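Local coordinates for protein argonaute (Marinitoga piezophila, PDB 5I4A) that uses short RNA guides with a 5'-hydroxyl end to find and cleave complementary target DNA or RNA, at residues A[441-453]-A[511-524]. Numbering follows the deposited sequence.
Sequences EKNLYIGIDLSHD and PENVFILRDGRFIE. With nucleotides of chain B.
Backbone bonds from L444 N to N513 O (2.9 Å) through D519 N to I448 O (3.0 Å) zip strands 443-452 and 513-519 together in parallel, as adjacent central strands of the RNase H-fold sheet of the PIWI domain. The face of N443, N513, Y445 and F515 carries polar and aromatic contacts. N443 CG stands anti to the carbonyl carbon, beside the backbone N (chi1 -54°), which carries OD1 to N513 ND2 at 2.7 Å, the two amide planes 53° apart, while N443 ND2 turns to the hydroxyls of Y445 and Y593. N443 CB also lies 3.6 Å from F515 CE1. Y445 CE1 sits over one face of the F515 ring, toward its rim, with the ring planes oblique at 44°; Q601 of helix 595-605 takes the Y445 hydroxyl. With an alanine at N443, N513 ND2 would probably lose this acceptor, and the Y445 hydroxyl the N-H that N443 gives it. The other face is apolar from L444 to I516: L444 CB meets P511 CB, I446 CD1 meets V514 CG1, and I448 CG1 meets I516 CG2 at 3.9 Å, with helix 485-507 packing on I446 and P511. Farther along, R518 grips E524 OE1 end-on through NH1 and NH2 (2.8 Å from NH2), L450 CB lying over one guanidinium face. A water accepts from both L450 N and R518 NE, tying the diverging chains. D449 and D519, the probable catalytic carboxylates, converge where the paired register ends, OD2 to OD2 3.8 Å, as expected of residues sharing a divalent metal: by similarity, D449 binds both manganese ions and D519 the first.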
# COMPACT_ATOMS: atom_id res chain seq x y z
N GLU A 441 19.69 14.92 12.21
CA GLU A 441 18.68 15.59 13.04
C GLU A 441 18.18 16.87 12.40
O GLU A 441 17.07 17.33 12.69
CB GLU A 441 19.26 15.88 14.43
CG GLU A 441 18.30 16.55 15.41
CD GLU A 441 18.90 16.69 16.80
OE1 GLU A 441 19.27 17.82 17.18
OE2 GLU A 441 19.00 15.67 17.51
N LYS A 442 18.98 17.48 11.51
CA LYS A 442 18.62 18.77 10.93
C LYS A 442 17.48 18.68 9.92
O LYS A 442 17.04 19.72 9.42
CB LYS A 442 19.85 19.38 10.26
CG LYS A 442 20.46 18.52 9.17
CD LYS A 442 21.77 19.12 8.67
CE LYS A 442 22.55 18.13 7.82
NZ LYS A 442 23.89 18.68 7.45
N ASN A 443 16.99 17.49 9.62
CA ASN A 443 16.00 17.29 8.58
C ASN A 443 14.63 16.97 9.18
O ASN A 443 14.52 16.33 10.22
CB ASN A 443 16.43 16.17 7.63
CG ASN A 443 17.82 16.39 7.07
OD1 ASN A 443 18.17 17.50 6.67
ND2 ASN A 443 18.62 15.33 7.05
N LEU A 444 13.59 17.44 8.49
CA LEU A 444 12.20 17.20 8.89
C LEU A 444 11.56 16.30 7.84
O LEU A 444 11.35 16.71 6.70
CB LEU A 444 11.44 18.52 9.03
CG LEU A 444 9.94 18.43 9.29
CD1 LEU A 444 9.66 17.62 10.54
CD2 LEU A 444 9.32 19.82 9.39
N TYR A 445 11.26 15.06 8.24
CA TYR A 445 10.71 14.06 7.34
C TYR A 445 9.19 14.04 7.48
O TYR A 445 8.67 13.76 8.56
CB TYR A 445 11.31 12.69 7.63
CG TYR A 445 12.82 12.69 7.56
CD1 TYR A 445 13.48 12.73 6.33
CD2 TYR A 445 13.60 12.67 8.71
CE1 TYR A 445 14.86 12.74 6.26
CE2 TYR A 445 14.98 12.68 8.64
CZ TYR A 445 15.60 12.72 7.42
OH TYR A 445 16.98 12.73 7.34
N ILE A 446 8.49 14.35 6.39
CA ILE A 446 7.05 14.51 6.38
C ILE A 446 6.46 13.57 5.33
O ILE A 446 6.98 13.49 4.21
CB ILE A 446 6.65 15.97 6.08
CG1 ILE A 446 7.12 16.89 7.22
CG2 ILE A 446 5.15 16.10 5.87
CD1 ILE A 446 6.97 18.36 6.91
N GLY A 447 5.40 12.86 5.69
CA GLY A 447 4.67 12.01 4.77
C GLY A 447 3.29 12.58 4.51
O GLY A 447 2.67 13.13 5.41
N ILE A 448 2.83 12.45 3.27
CA ILE A 448 1.57 13.04 2.83
C ILE A 448 0.71 11.96 2.20
O ILE A 448 1.10 11.36 1.19
CB ILE A 448 1.78 14.19 1.83
CG1 ILE A 448 2.75 15.23 2.39
CG2 ILE A 448 0.45 14.83 1.46
CD1 ILE A 448 2.27 15.88 3.66
N ASP A 449 -0.48 11.72 2.77
CA ASP A 449 -1.49 10.85 2.19
C ASP A 449 -2.71 11.71 1.87
O ASP A 449 -3.40 12.18 2.78
CB ASP A 449 -1.85 9.70 3.14
CG ASP A 449 -2.75 8.65 2.49
OD1 ASP A 449 -3.55 8.99 1.60
OD2 ASP A 449 -2.65 7.47 2.88
N LEU A 450 -2.98 11.90 0.58
CA LEU A 450 -4.07 12.76 0.13
C LEU A 450 -4.74 12.11 -1.06
O LEU A 450 -4.11 11.90 -2.10
CB LEU A 450 -3.54 14.16 -0.21
CG LEU A 450 -4.54 15.18 -0.76
CD1 LEU A 450 -4.25 16.56 -0.20
CD2 LEU A 450 -4.45 15.20 -2.26
N SER A 451 -6.04 11.82 -0.93
CA SER A 451 -6.81 11.17 -1.98
C SER A 451 -8.08 11.96 -2.27
O SER A 451 -8.57 12.72 -1.43
CB SER A 451 -7.17 9.73 -1.59
OG SER A 451 -7.93 9.69 -0.40
N HIS A 452 -8.61 11.76 -3.47
CA HIS A 452 -9.81 12.44 -3.94
C HIS A 452 -10.75 11.41 -4.55
O HIS A 452 -10.39 10.74 -5.52
CB HIS A 452 -9.49 13.52 -4.98
CG HIS A 452 -8.50 14.54 -4.51
ND1 HIS A 452 -8.65 15.24 -3.34
CD2 HIS A 452 -7.35 14.98 -5.07
CE1 HIS A 452 -7.63 16.07 -3.19
NE2 HIS A 452 -6.83 15.93 -4.23
N ASP A 453 -11.96 11.30 -3.99
CA ASP A 453 -12.96 10.39 -4.53
C ASP A 453 -14.26 11.11 -4.89
O ASP A 453 -14.42 12.29 -4.58
CB ASP A 453 -13.26 9.26 -3.54
CG ASP A 453 -12.49 7.99 -3.85
OD1 ASP A 453 -13.01 7.16 -4.62
OD2 ASP A 453 -11.36 7.83 -3.33
N PRO A 511 14.09 23.41 10.75
CA PRO A 511 14.80 22.34 10.04
C PRO A 511 15.57 22.93 8.87
O PRO A 511 15.06 23.76 8.12
CB PRO A 511 13.68 21.42 9.57
CG PRO A 511 12.47 22.30 9.50
CD PRO A 511 12.63 23.30 10.60
N GLU A 512 16.82 22.49 8.72
CA GLU A 512 17.60 22.97 7.58
C GLU A 512 17.06 22.40 6.28
O GLU A 512 17.09 23.08 5.24
CB GLU A 512 19.07 22.62 7.76
CG GLU A 512 19.99 23.56 7.02
CD GLU A 512 19.65 25.02 7.30
OE1 GLU A 512 20.01 25.51 8.39
OE2 GLU A 512 19.02 25.67 6.44
N ASN A 513 16.55 21.17 6.30
CA ASN A 513 15.98 20.54 5.13
C ASN A 513 14.65 19.90 5.49
O ASN A 513 14.44 19.46 6.63
CB ASN A 513 16.93 19.49 4.55
CG ASN A 513 18.35 20.00 4.42
OD1 ASN A 513 18.67 20.73 3.48
ND2 ASN A 513 19.21 19.62 5.35
N VAL A 514 13.74 19.85 4.52
CA VAL A 514 12.40 19.31 4.71
C VAL A 514 12.12 18.31 3.60
O VAL A 514 12.10 18.68 2.42
CB VAL A 514 11.33 20.41 4.74
CG1 VAL A 514 9.95 19.80 4.91
CG2 VAL A 514 11.61 21.40 5.86
N PHE A 515 11.89 17.05 3.97
CA PHE A 515 11.58 15.99 3.03
C PHE A 515 10.07 15.81 2.99
O PHE A 515 9.45 15.47 4.00
CB PHE A 515 12.26 14.68 3.44
CG PHE A 515 13.76 14.71 3.33
CD1 PHE A 515 14.52 15.51 4.17
CD2 PHE A 515 14.42 13.91 2.41
CE1 PHE A 515 15.90 15.54 4.08
CE2 PHE A 515 15.80 13.93 2.32
CZ PHE A 515 16.54 14.74 3.15
N ILE A 516 9.48 16.03 1.82
CA ILE A 516 8.04 15.85 1.62
C ILE A 516 7.87 14.61 0.76
O ILE A 516 8.12 14.63 -0.45
CB ILE A 516 7.39 17.08 0.97
CG1 ILE A 516 7.52 18.31 1.88
CG2 ILE A 516 5.92 16.81 0.67
CD1 ILE A 516 8.76 19.14 1.61
N LEU A 517 7.44 13.52 1.39
CA LEU A 517 7.21 12.26 0.71
C LEU A 517 5.72 12.10 0.46
O LEU A 517 4.92 12.19 1.40
CB LEU A 517 7.76 11.09 1.53
CG LEU A 517 9.02 11.38 2.35
CD1 LEU A 517 9.41 10.16 3.17
CD2 LEU A 517 10.18 11.82 1.46
N ARG A 518 5.34 11.87 -0.79
CA ARG A 518 3.95 11.83 -1.21
C ARG A 518 3.57 10.41 -1.61
O ARG A 518 4.29 9.75 -2.35
CB ARG A 518 3.72 12.79 -2.37
CG ARG A 518 2.34 12.71 -3.01
CD ARG A 518 1.24 13.16 -2.06
NE ARG A 518 -0.04 13.26 -2.75
CZ ARG A 518 -0.55 14.39 -3.22
NH1 ARG A 518 0.10 15.54 -3.07
NH2 ARG A 518 -1.72 14.38 -3.84
N ASP A 519 2.42 9.95 -1.11
CA ASP A 519 1.85 8.67 -1.52
C ASP A 519 1.28 8.84 -2.92
O ASP A 519 0.17 9.33 -3.10
CB ASP A 519 0.78 8.22 -0.52
CG ASP A 519 0.12 6.91 -0.92
OD1 ASP A 519 0.66 6.20 -1.79
OD2 ASP A 519 -0.95 6.60 -0.36
N GLY A 520 2.05 8.42 -3.91
CA GLY A 520 1.69 8.65 -5.29
C GLY A 520 2.35 9.89 -5.85
O GLY A 520 3.38 10.36 -5.37
N ARG A 521 1.72 10.44 -6.88
CA ARG A 521 2.25 11.59 -7.59
C ARG A 521 1.52 12.86 -7.19
O ARG A 521 0.32 12.84 -6.90
CB ARG A 521 2.16 11.38 -9.10
CG ARG A 521 0.80 10.96 -9.62
CD ARG A 521 0.90 10.44 -11.05
NE ARG A 521 -0.38 10.42 -11.74
CZ ARG A 521 -1.17 9.35 -11.84
NH1 ARG A 521 -0.81 8.20 -11.28
NH2 ARG A 521 -2.32 9.43 -12.49
N PHE A 522 2.26 13.97 -7.15
CA PHE A 522 1.68 15.28 -6.90
C PHE A 522 0.78 15.65 -8.08
O PHE A 522 1.26 15.90 -9.19
CB PHE A 522 2.77 16.34 -6.73
CG PHE A 522 3.55 16.21 -5.44
CD1 PHE A 522 4.64 15.37 -5.36
CD2 PHE A 522 3.21 16.97 -4.33
CE1 PHE A 522 5.37 15.27 -4.19
CE2 PHE A 522 3.93 16.87 -3.15
CZ PHE A 522 5.02 16.02 -3.08
N ILE A 523 -0.53 15.69 -7.84
CA ILE A 523 -1.50 16.14 -8.84
C ILE A 523 -2.07 17.51 -8.50
O ILE A 523 -2.81 18.09 -9.31
CB ILE A 523 -2.61 15.08 -9.02
CG1 ILE A 523 -1.97 13.76 -9.43
CG2 ILE A 523 -3.60 15.45 -10.12
CD1 ILE A 523 -1.09 13.88 -10.67
N GLU A 524 -1.68 18.08 -7.36
CA GLU A 524 -2.11 19.42 -6.99
C GLU A 524 -1.30 20.46 -7.76
O GLU A 524 -0.38 20.13 -8.52
CB GLU A 524 -1.99 19.62 -5.48
CG GLU A 524 -2.94 18.76 -4.65
CD GLU A 524 -2.68 17.27 -4.79
OE1 GLU A 524 -1.51 16.89 -5.01
OE2 GLU A 524 -3.64 16.48 -4.71
P C B 12 -3.93 10.66 -15.00
OP1 C B 12 -2.51 10.74 -14.59
OP2 C B 12 -4.94 11.44 -14.26
O5' C B 12 -4.08 11.07 -16.54
O HOH W 1 -1.29 10.77 -1.64
O HOH W 2 -2.94 8.89 -2.52